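Local structure of endoglucanase family 5 (Clostridium acetobutylicum ATCC 824, 6PZ7) at residues G268-I273 with I297-W302; Q142-P147 with K169-A174; I58-S63 with Q76-R81. The protein acts as a broad-specificity family 5 (GH5_4) endoglucanase, probably cleaving internal glycosidic bonds in cellulose and related plant polysaccharides. One frame throughout, in Å; residues are numbered along the deposited sequence.

Contact 1. Residues G268-I273 with I297-W302; sequences GQFGSI and ITTVWW. Unlike the reference sequence in segment 268-273: Gln269 (reference Glu).
Phe270 and Trp301 meet edge to face: the indole turns its CE3 corner to the phenyl face, CE3 lying 3.9 Å from Phe270 CZ, with the planes at 78°. The same indole lies flat along the backbone that follows Phe270. One of its faces receives Phe270 O and Gly271 CA, the latter 3.6 Å from Trp301 CZ3 and close enough to the ring normal for a CH-pi contact. Trp301 has CG anti to its backbone nitrogen (chi1 -177°), which swings the indole over Gly271 and brings CH2 within 3.5 Å of Ser272 N. Next to CZ on the phenyl ring, Phe270 CE1 comes within 3.3 Å of Thr299 OG1, which approaches obliquely.

Two backbone bonds join the strands. Phe270 N donates to Val300 O at 3.2 Å, rather bent, and Trp302 N to Phe270 O at 2.9 Å, much straighter. Phe270 thus straddles Trp301 in parallel-strand fashion, where the seventh and eighth strands of the TIM barrel, linked by helix 278-294, lie side by side.

The inward residues form a separate layer. Gln269 takes the place of the reference Glu at the end of the seventh strand, the position that in family 5 enzymes holds the nucleophile, and runs alongside Trp302, its CD 3.6 Å from Trp302 CE3 and the amide inclined 26° to the indole. Arg57 bonds Gln269 OE1, which helps hold the amide orientation. Outside both segments, Asn21 ND2 bonds the carbonyls of Gly268 and Trp301, bridging the two strands, while Trp301 NE1 donates to Tyr314 O. Helix 278-294 covers Phe270 and Thr299 through Val289.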
loop_
_atom_site.group_PDB
_atom_site.type_symbol
_atom_site.label_atom_id
_atom_site.label_comp_id
_atom_site.label_asym_id
_atom_site.label_seq_id
_atom_site.Cartn_x
_atom_site.Cartn_y
_atom_site.Cartn_z
ATOM N N GLY A 268 -2.835 3.225 -2.170
ATOM C CA GLY A 268 -1.505 2.710 -1.966
ATOM C C GLY A 268 -1.025 1.738 -3.001
ATOM O O GLY A 268 0.174 1.406 -3.005
ATOM N N GLN A 269 -1.898 1.280 -3.891
ATOM C CA GLN A 269 -1.534 0.517 -5.083
ATOM C C GLN A 269 -2.472 0.909 -6.212
ATOM O O GLN A 269 -3.701 0.825 -6.080
ATOM C CB GLN A 269 -1.630 -0.990 -4.902
ATOM C CG GLN A 269 -0.719 -1.543 -3.787
ATOM C CD GLN A 269 -0.718 -3.045 -3.632
ATOM O OE1 GLN A 269 -0.247 -3.554 -2.588
ATOM N NE2 GLN A 269 -1.267 -3.747 -4.545
ATOM N N PHE A 270 -1.875 1.229 -7.363
ATOM C CA PHE A 270 -2.558 1.280 -8.662
ATOM C C PHE A 270 -1.504 0.949 -9.700
ATOM O O PHE A 270 -0.318 0.900 -9.403
ATOM C CB PHE A 270 -3.249 2.607 -8.928
ATOM C CG PHE A 270 -2.350 3.732 -9.429
ATOM C CD1 PHE A 270 -1.293 4.223 -8.700
ATOM C CD2 PHE A 270 -2.617 4.327 -10.665
ATOM C CE1 PHE A 270 -0.488 5.235 -9.171
ATOM C CE2 PHE A 270 -1.823 5.358 -11.134
ATOM C CZ PHE A 270 -0.764 5.815 -10.380
ATOM N N GLY A 271 -1.911 0.768 -10.942
ATOM C CA GLY A 271 -0.965 0.495 -12.010
ATOM C C GLY A 271 -1.633 -0.233 -13.147
ATOM O O GLY A 271 -2.837 -0.506 -13.122
ATOM N N SER A 272 -0.820 -0.548 -14.154
ATOM C CA SER A 272 -1.256 -1.343 -15.307
ATOM C C SER A 272 -0.125 -2.244 -15.740
ATOM O O SER A 272 1.053 -1.914 -15.549
ATOM C CB SER A 272 -1.681 -0.419 -16.463
ATOM O OG SER A 272 -0.573 0.394 -16.898
ATOM N N ILE A 273 -0.486 -3.378 -16.363
ATOM C CA ILE A 273 0.508 -4.297 -16.890
ATOM C C ILE A 273 0.948 -3.875 -18.292
ATOM O O ILE A 273 0.257 -3.155 -19.024
ATOM C CB ILE A 273 0.001 -5.759 -16.865
ATOM C CG1 ILE A 273 -1.224 -5.965 -17.762
ATOM C CG2 ILE A 273 -0.265 -6.149 -15.408
ATOM C CD1 ILE A 273 -1.633 -7.435 -17.936
ATOM N N ILE A 297 -6.453 13.061 -3.236
ATOM C CA ILE A 297 -6.010 11.681 -3.070
ATOM C C ILE A 297 -4.625 11.496 -3.677
ATOM O O ILE A 297 -4.392 11.851 -4.844
ATOM C CB ILE A 297 -7.003 10.714 -3.736
ATOM C CG1 ILE A 297 -8.415 10.850 -3.146
ATOM C CG2 ILE A 297 -6.506 9.286 -3.620
ATOM C CD1 ILE A 297 -9.503 10.271 -4.020
ATOM N N THR A 298 -3.695 10.954 -2.897
ATOM C CA THR A 298 -2.354 10.585 -3.351
ATOM C C THR A 298 -2.333 9.123 -3.763
ATOM O O THR A 298 -2.960 8.281 -3.095
ATOM C CB THR A 298 -1.349 10.882 -2.259
ATOM O OG1 THR A 298 -1.251 12.307 -2.185
ATOM C CG2 THR A 298 0.002 10.301 -2.519
ATOM N N THR A 299 -1.571 8.811 -4.811
ATOM C CA THR A 299 -1.499 7.482 -5.407
ATOM C C THR A 299 -0.079 6.952 -5.338
ATOM O O THR A 299 0.890 7.725 -5.292
ATOM C CB THR A 299 -1.947 7.532 -6.895
ATOM O OG1 THR A 299 -0.973 8.198 -7.708
ATOM C CG2 THR A 299 -3.321 8.175 -7.049
ATOM N N VAL A 300 0.041 5.625 -5.354
ATOM C CA VAL A 300 1.330 4.930 -5.226
ATOM C C VAL A 300 1.347 3.785 -6.247
ATOM O O VAL A 300 0.548 2.850 -6.153
ATOM C CB VAL A 300 1.540 4.394 -3.811
ATOM C CG1 VAL A 300 2.952 3.822 -3.659
ATOM C CG2 VAL A 300 1.278 5.459 -2.748
ATOM N N TRP A 301 2.230 3.880 -7.247
ATOM C CA TRP A 301 2.318 2.886 -8.318
ATOM C C TRP A 301 2.856 1.560 -7.814
ATOM O O TRP A 301 3.842 1.537 -7.072
ATOM C CB TRP A 301 3.262 3.422 -9.417
ATOM C CG TRP A 301 3.367 2.492 -10.606
ATOM C CD1 TRP A 301 4.217 1.457 -10.748
ATOM C CD2 TRP A 301 2.567 2.520 -11.789
ATOM N NE1 TRP A 301 3.995 0.811 -11.935
ATOM C CE2 TRP A 301 2.997 1.463 -12.598
ATOM C CE3 TRP A 301 1.542 3.357 -12.266
ATOM C CZ2 TRP A 301 2.448 1.225 -13.846
ATOM C CZ3 TRP A 301 1.020 3.125 -13.509
ATOM C CH2 TRP A 301 1.463 2.060 -14.273
ATOM N N TRP A 302 2.229 0.456 -8.201
ATOM C CA TRP A 302 2.733 -0.882 -7.889
ATOM C C TRP A 302 3.796 -1.317 -8.904
ATOM O O TRP A 302 3.501 -1.527 -10.070
ATOM C CB TRP A 302 1.595 -1.904 -7.878
ATOM C CG TRP A 302 2.082 -3.292 -7.527
ATOM C CD1 TRP A 302 2.247 -4.341 -8.392
ATOM C CD2 TRP A 302 2.545 -3.732 -6.254
ATOM N NE1 TRP A 302 2.781 -5.410 -7.721
ATOM C CE2 TRP A 302 2.976 -5.068 -6.409
ATOM C CE3 TRP A 302 2.652 -3.134 -5.000
ATOM C CZ2 TRP A 302 3.476 -5.826 -5.338
ATOM C CZ3 TRP A 302 3.146 -3.892 -3.932
ATOM C CH2 TRP A 302 3.542 -5.224 -4.121
#

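Contact 2. Residues Q142-P147 with K169-A174; sequences QTLNEP and KFNLTA. Unlike the reference sequence in segment 142-147: Gln142 (reference Glu). With EDO (1,2-ethanediol), chain C.
The carboxamide of Asn171 is met from above its carbonyl plane: Thr143 OG1 donates to Asn171 OD1 at 2.8 Å, standing 36° out of that plane rather than on a lone pair. Leu144 CD1 comes to the same oxygen, 3.4 Å from Asn171 OD1, so the acceptor has a hydroxyl and a methyl as neighbours. The other end of the amide is fixed too, since ND2 donates to Pro193 O on the adjoining barrel strand. Phe170 offers this contact its CB and not its ring: Leu144 CD1 lies 4.0 Å from Phe170 CB, while the phenyl group packs on Ser117 and Thr118 of helix 111-132.

Beside the polar bond, Thr143 CG2 rests on Ala174 CB at 3.6 Å. With OG1 set between backbone N and carbonyl carbon (chi1 56°), threonine sends its hydroxyl to Asn171 and its methyl to Ala174.

This is the loop after the fourth strand of the TIM barrel, backed by helix 161-180, which follows it in the chain. It carries the Asn-Glu-Pro sequence that in family 5 enzymes houses the acid/base glutamate, consistent with a place for Glu146 in the active site.

Beyond the helix contact, the Glu146 carboxylate accepts one bond at each oxygen from a 1,2-ethanediol probably carried in from the crystallisation liquor, OE1 from O1 and OE2 from O2, both 2.6 Å. His221 ND1 also bonds Glu146 OE2, and Arg57 reaches Asn145 OD1.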
loop_
_atom_site.group_PDB
_atom_site.type_symbol
_atom_site.label_atom_id
_atom_site.label_comp_id
_atom_site.label_asym_id
_atom_site.label_seq_id
_atom_site.Cartn_x
_atom_site.Cartn_y
_atom_site.Cartn_z
ATOM N N GLN A 142 1.348 1.278 7.954
ATOM C CA GLN A 142 0.104 0.811 7.351
ATOM C C GLN A 142 -0.190 -0.533 8.029
ATOM O O GLN A 142 0.610 -1.469 7.960
ATOM C CB GLN A 142 0.285 0.681 5.854
ATOM C CG GLN A 142 -0.845 -0.002 5.132
ATOM C CD GLN A 142 -0.484 -0.325 3.686
ATOM O OE1 GLN A 142 -0.570 -1.510 3.264
ATOM N NE2 GLN A 142 -0.109 0.629 2.951
ATOM N N THR A 143 -1.315 -0.620 8.721
ATOM C CA THR A 143 -1.545 -1.743 9.634
ATOM C C THR A 143 -1.581 -3.087 8.935
ATOM O O THR A 143 -0.994 -4.063 9.423
ATOM C CB THR A 143 -2.851 -1.500 10.400
ATOM O OG1 THR A 143 -3.887 -1.314 9.449
ATOM C CG2 THR A 143 -2.750 -0.312 11.347
ATOM N N LEU A 144 -2.289 -3.144 7.804
ATOM C CA LEU A 144 -2.619 -4.343 7.064
ATOM C C LEU A 144 -2.615 -3.974 5.592
ATOM O O LEU A 144 -2.879 -2.823 5.226
ATOM C CB LEU A 144 -4.010 -4.847 7.445
ATOM C CG LEU A 144 -4.279 -5.135 8.930
ATOM C CD1 LEU A 144 -5.748 -5.355 9.162
ATOM C CD2 LEU A 144 -3.474 -6.349 9.350
ATOM N N ASN A 145 -2.388 -4.967 4.720
ATOM C CA ASN A 145 -2.348 -4.732 3.273
ATOM C C ASN A 145 -3.733 -4.923 2.650
ATOM O O ASN A 145 -4.462 -3.953 2.419
ATOM C CB ASN A 145 -1.314 -5.676 2.646
ATOM C CG ASN A 145 -1.340 -5.613 1.150
ATOM O OD1 ASN A 145 -1.372 -4.532 0.590
ATOM N ND2 ASN A 145 -1.299 -6.738 0.487
ATOM N N GLU A 146 -4.113 -6.164 2.373
ATOM C CA GLU A 146 -5.401 -6.513 1.784
ATOM C C GLU A 146 -6.040 -7.605 2.639
ATOM O O GLU A 146 -6.154 -8.778 2.235
ATOM C CB GLU A 146 -5.210 -6.983 0.351
ATOM C CG GLU A 146 -4.757 -5.834 -0.553
ATOM C CD GLU A 146 -4.592 -6.185 -1.990
ATOM O OE1 GLU A 146 -4.747 -7.376 -2.362
ATOM O OE2 GLU A 146 -4.255 -5.289 -2.816
ATOM N N PRO A 147 -6.389 -7.281 3.877
ATOM C CA PRO A 147 -6.857 -8.327 4.798
ATOM C C PRO A 147 -8.165 -8.907 4.290
ATOM O O PRO A 147 -9.093 -8.183 3.937
ATOM C CB PRO A 147 -7.048 -7.574 6.123
ATOM C CG PRO A 147 -7.311 -6.128 5.728
ATOM C CD PRO A 147 -6.402 -5.933 4.496
ATOM N N LYS A 169 -11.768 -4.498 14.008
ATOM C CA LYS A 169 -11.121 -4.868 15.260
ATOM C C LYS A 169 -9.618 -5.026 15.080
ATOM O O LYS A 169 -8.839 -4.587 15.932
ATOM C CB LYS A 169 -11.751 -6.163 15.804
ATOM C CG LYS A 169 -13.286 -6.140 15.960
ATOM C CD LYS A 169 -13.795 -7.472 16.495
ATOM C CE LYS A 169 -15.305 -7.571 16.483
ATOM N NZ LYS A 169 -15.784 -8.880 17.041
ATOM N N PHE A 170 -9.196 -5.641 13.987
ATOM C CA PHE A 170 -7.770 -5.784 13.740
ATOM C C PHE A 170 -7.084 -4.426 13.565
ATOM O O PHE A 170 -5.984 -4.215 14.094
ATOM C CB PHE A 170 -7.518 -6.609 12.481
ATOM C CG PHE A 170 -7.843 -8.095 12.578
ATOM C CD1 PHE A 170 -8.043 -8.750 13.782
ATOM C CD2 PHE A 170 -7.889 -8.826 11.417
ATOM C CE1 PHE A 170 -8.311 -10.116 13.807
ATOM C CE2 PHE A 170 -8.143 -10.195 11.443
ATOM C CZ PHE A 170 -8.352 -10.836 12.643
ATOM N N ASN A 171 -7.697 -3.508 12.807
ATOM C CA ASN A 171 -7.102 -2.190 12.638
ATOM C C ASN A 171 -7.014 -1.467 13.975
ATOM O O ASN A 171 -6.024 -0.775 14.249
ATOM C CB ASN A 171 -7.912 -1.368 11.626
ATOM C CG ASN A 171 -7.617 -1.739 10.178
ATOM O OD1 ASN A 171 -6.493 -2.157 9.851
ATOM N ND2 ASN A 171 -8.585 -1.521 9.292
ATOM N N LEU A 172 -8.058 -1.579 14.797
ATOM C CA LEU A 172 -8.046 -0.956 16.118
ATOM C C LEU A 172 -6.933 -1.523 16.986
ATOM O O LEU A 172 -6.205 -0.766 17.632
ATOM C CB LEU A 172 -9.393 -1.166 16.811
ATOM C CG LEU A 172 -9.489 -0.641 18.236
ATOM C CD1 LEU A 172 -9.214 0.802 18.292
ATOM C CD2 LEU A 172 -10.866 -0.974 18.827
ATOM N N THR A 173 -6.793 -2.851 16.999
ATOM C CA THR A 173 -5.737 -3.499 17.756
ATOM C C THR A 173 -4.383 -2.969 17.311
ATOM O O THR A 173 -3.517 -2.645 18.137
ATOM C CB THR A 173 -5.790 -5.014 17.526
ATOM O OG1 THR A 173 -7.009 -5.561 18.049
ATOM C CG2 THR A 173 -4.618 -5.706 18.202
ATOM N N ALA A 174 -4.155 -2.924 16.001
ATOM C CA ALA A 174 -2.859 -2.445 15.497
ATOM C C ALA A 174 -2.597 -0.987 15.868
ATOM O O ALA A 174 -1.504 -0.644 16.313
ATOM C CB ALA A 174 -2.792 -2.674 14.004
HETATM C C1 EDO C . -4.230 -7.674 -5.901
HETATM O O1 EDO C . -3.617 -8.045 -4.655
HETATM C C2 EDO C . -4.066 -6.190 -6.171
HETATM O O2 EDO C . -4.935 -5.430 -5.329
#

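Contact 3. Residues I58-S63 with Q76-R81; sequences IPVSWS and QAWLNR
In this TIM barrel the loop leaving strand 55-58 folds back on the start of helix 76-91, the next helix in the chain. Trp62 and Trp78 carry the contact as an offset edge-to-face pair, planes at 89°, the five-membered ring of Trp78 presenting its edge to the six-membered ring of Trp62. Trp62 CZ3 lies 3.6 Å from Trp78 CD1, and Trp62 CE3 sits in the plane of the Trp78 indole, 3.6 Å from its NE1. Trp78 reaches the loop because its CG stands anti to the backbone N (chi1 -179°), carrying the indole off the helix.

Val60 CG1 fits into the corner between the rings: it lies over one face of Trp62 and, at the edge of Trp78, 3.6 Å from NE1. From the next helix position, Leu79 CD2 touches Trp62 CZ3 at 3.7 Å. Trp62 is held from outside as well, with NE1 bonded to Asn99 O and the ring resting on Ile128 of helix 111-132. The aromatic pair thus packs a loop from the C-terminal end of a strand on the start of the next helix, as in the beta-alpha connections of a TIM barrel.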
loop_
_atom_site.group_PDB
_atom_site.type_symbol
_atom_site.label_atom_id
_atom_site.label_comp_id
_atom_site.label_asym_id
_atom_site.label_seq_id
_atom_site.Cartn_x
_atom_site.Cartn_y
_atom_site.Cartn_z
ATOM N N ILE A 58 6.944 0.353 1.191
ATOM C CA ILE A 58 7.826 -0.777 1.463
ATOM C C ILE A 58 6.947 -1.904 2.001
ATOM O O ILE A 58 6.769 -2.052 3.228
ATOM C CB ILE A 58 8.933 -0.398 2.460
ATOM C CG1 ILE A 58 9.723 0.830 2.009
ATOM C CG2 ILE A 58 9.848 -1.599 2.666
ATOM C CD1 ILE A 58 10.641 1.419 3.082
ATOM N N PRO A 59 6.365 -2.706 1.125
ATOM C CA PRO A 59 5.577 -3.840 1.602
ATOM C C PRO A 59 6.491 -4.841 2.269
ATOM O O PRO A 59 7.553 -5.178 1.738
ATOM C CB PRO A 59 4.957 -4.392 0.326
ATOM C CG PRO A 59 5.713 -3.823 -0.788
ATOM C CD PRO A 59 6.355 -2.564 -0.337
ATOM N N VAL A 60 6.077 -5.364 3.406
ATOM C CA VAL A 60 6.866 -6.351 4.146
ATOM C C VAL A 60 5.968 -7.501 4.563
ATOM O O VAL A 60 4.967 -7.292 5.260
ATOM C CB VAL A 60 7.564 -5.770 5.390
ATOM C CG1 VAL A 60 8.373 -6.861 6.102
ATOM C CG2 VAL A 60 8.462 -4.598 4.996
ATOM N N SER A 61 6.329 -8.711 4.152
ATOM C CA SER A 61 5.634 -9.920 4.593
ATOM C C SER A 61 6.406 -10.498 5.769
ATOM O O SER A 61 7.587 -10.829 5.633
ATOM C CB SER A 61 5.524 -10.929 3.453
ATOM O OG SER A 61 4.698 -10.398 2.410
ATOM N N TRP A 62 5.768 -10.534 6.925
ATOM C CA TRP A 62 6.462 -10.916 8.161
ATOM C C TRP A 62 6.407 -12.396 8.456
ATOM O O TRP A 62 7.265 -12.869 9.203
ATOM C CB TRP A 62 5.892 -10.098 9.314
ATOM C CG TRP A 62 6.063 -8.619 9.130
ATOM C CD1 TRP A 62 5.176 -7.784 8.497
ATOM C CD2 TRP A 62 7.186 -7.793 9.494
ATOM N NE1 TRP A 62 5.671 -6.494 8.471
ATOM C CE2 TRP A 62 6.904 -6.469 9.065
ATOM C CE3 TRP A 62 8.418 -8.049 10.106
ATOM C CZ2 TRP A 62 7.769 -5.418 9.270
ATOM C CZ3 TRP A 62 9.306 -6.990 10.308
ATOM C CH2 TRP A 62 8.975 -5.695 9.881
ATOM N N SER A 63 5.447 -13.116 7.868
ATOM C CA SER A 63 5.109 -14.482 8.271
ATOM C C SER A 63 6.328 -15.383 8.432
ATOM O O SER A 63 6.444 -16.105 9.432
ATOM C CB SER A 63 4.132 -15.067 7.245
ATOM O OG SER A 63 3.592 -16.301 7.684
ATOM N N GLN A 76 15.657 -10.867 14.375
ATOM C CA GLN A 76 16.369 -9.598 14.432
ATOM C C GLN A 76 17.048 -9.256 13.115
ATOM O O GLN A 76 17.103 -8.081 12.734
ATOM C CB GLN A 76 17.407 -9.657 15.557
ATOM C CG GLN A 76 18.219 -8.415 15.743
ATOM C CD GLN A 76 19.161 -8.518 16.935
ATOM O OE1 GLN A 76 18.761 -8.287 18.082
ATOM N NE2 GLN A 76 20.413 -8.895 16.670
ATOM N N ALA A 77 17.624 -10.238 12.435
ATOM C CA ALA A 77 18.285 -9.924 11.178
ATOM C C ALA A 77 17.291 -9.426 10.143
ATOM O O ALA A 77 17.643 -8.615 9.283
ATOM C CB ALA A 77 19.001 -11.160 10.644
ATOM N N TRP A 78 16.069 -9.929 10.152
ATOM C CA TRP A 78 15.051 -9.429 9.237
ATOM C C TRP A 78 14.696 -7.997 9.575
ATOM O O TRP A 78 14.617 -7.147 8.674
ATOM C CB TRP A 78 13.825 -10.333 9.282
ATOM C CG TRP A 78 12.708 -9.922 8.350
ATOM C CD1 TRP A 78 11.503 -9.419 8.707
ATOM C CD2 TRP A 78 12.699 -9.977 6.920
ATOM N NE1 TRP A 78 10.732 -9.171 7.607
ATOM C CE2 TRP A 78 11.439 -9.514 6.485
ATOM C CE3 TRP A 78 13.632 -10.403 5.971
ATOM C CZ2 TRP A 78 11.092 -9.475 5.137
ATOM C CZ3 TRP A 78 13.278 -10.353 4.624
ATOM C CH2 TRP A 78 12.017 -9.891 4.226
ATOM N N LEU A 79 14.440 -7.700 10.851
ATOM C CA LEU A 79 14.166 -6.322 11.231
ATOM C C LEU A 79 15.307 -5.407 10.830
ATOM O O LEU A 79 15.083 -4.270 10.394
ATOM C CB LEU A 79 13.907 -6.210 12.728
ATOM C CG LEU A 79 12.493 -6.464 13.211
ATOM C CD1 LEU A 79 12.501 -6.643 14.722
ATOM C CD2 LEU A 79 11.533 -5.366 12.796
ATOM N N ASN A 80 16.541 -5.859 11.000
ATOM C CA ASN A 80 17.686 -5.038 10.642
ATOM C C ASN A 80 17.679 -4.721 9.145
ATOM O O ASN A 80 17.940 -3.574 8.735
ATOM C CB ASN A 80 19.007 -5.741 10.997
ATOM C CG ASN A 80 19.277 -5.796 12.485
ATOM O OD1 ASN A 80 18.665 -5.094 13.285
ATOM N ND2 ASN A 80 20.225 -6.629 12.855
ATOM N N ARG A 81 17.348 -5.721 8.310
ATOM C CA ARG A 81 17.271 -5.493 6.861
ATOM C C ARG A 81 16.133 -4.563 6.494
ATOM O O ARG A 81 16.310 -3.641 5.676
ATOM C CB ARG A 81 17.160 -6.816 6.106
ATOM C CG ARG A 81 17.062 -6.634 4.597
ATOM C CD ARG A 81 18.231 -5.828 4.024
ATOM N NE ARG A 81 17.986 -5.613 2.591
ATOM C CZ ARG A 81 18.551 -4.644 1.874
ATOM N NH1 ARG A 81 19.433 -3.806 2.389
ATOM N NH2 ARG A 81 18.177 -4.493 0.607
#

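In the fold
All three contacts are buried, but their centres lie at different distances from the centre of the chain, about 8 Å for contact 1, about 12 Å for contact 2 and about 16 Å for contact 3. Contact 1 pairs two barrel strands, so main-chain bonds join it alongside aromatic packing; contacts 2 and 3 each set a loop after a strand against the helix that follows. Of these two, contact 2 relies on a threonine-asparagine bond with small apolar neighbours, contact 3 on aromatic packing. Toward the barrel mouth they converge: Gln269 of contact 1 packs on Asn145 and Glu146 of contact 2, and Trp302 on Pro59 of contact 3, whereas contacts 2 and 3 do not touch.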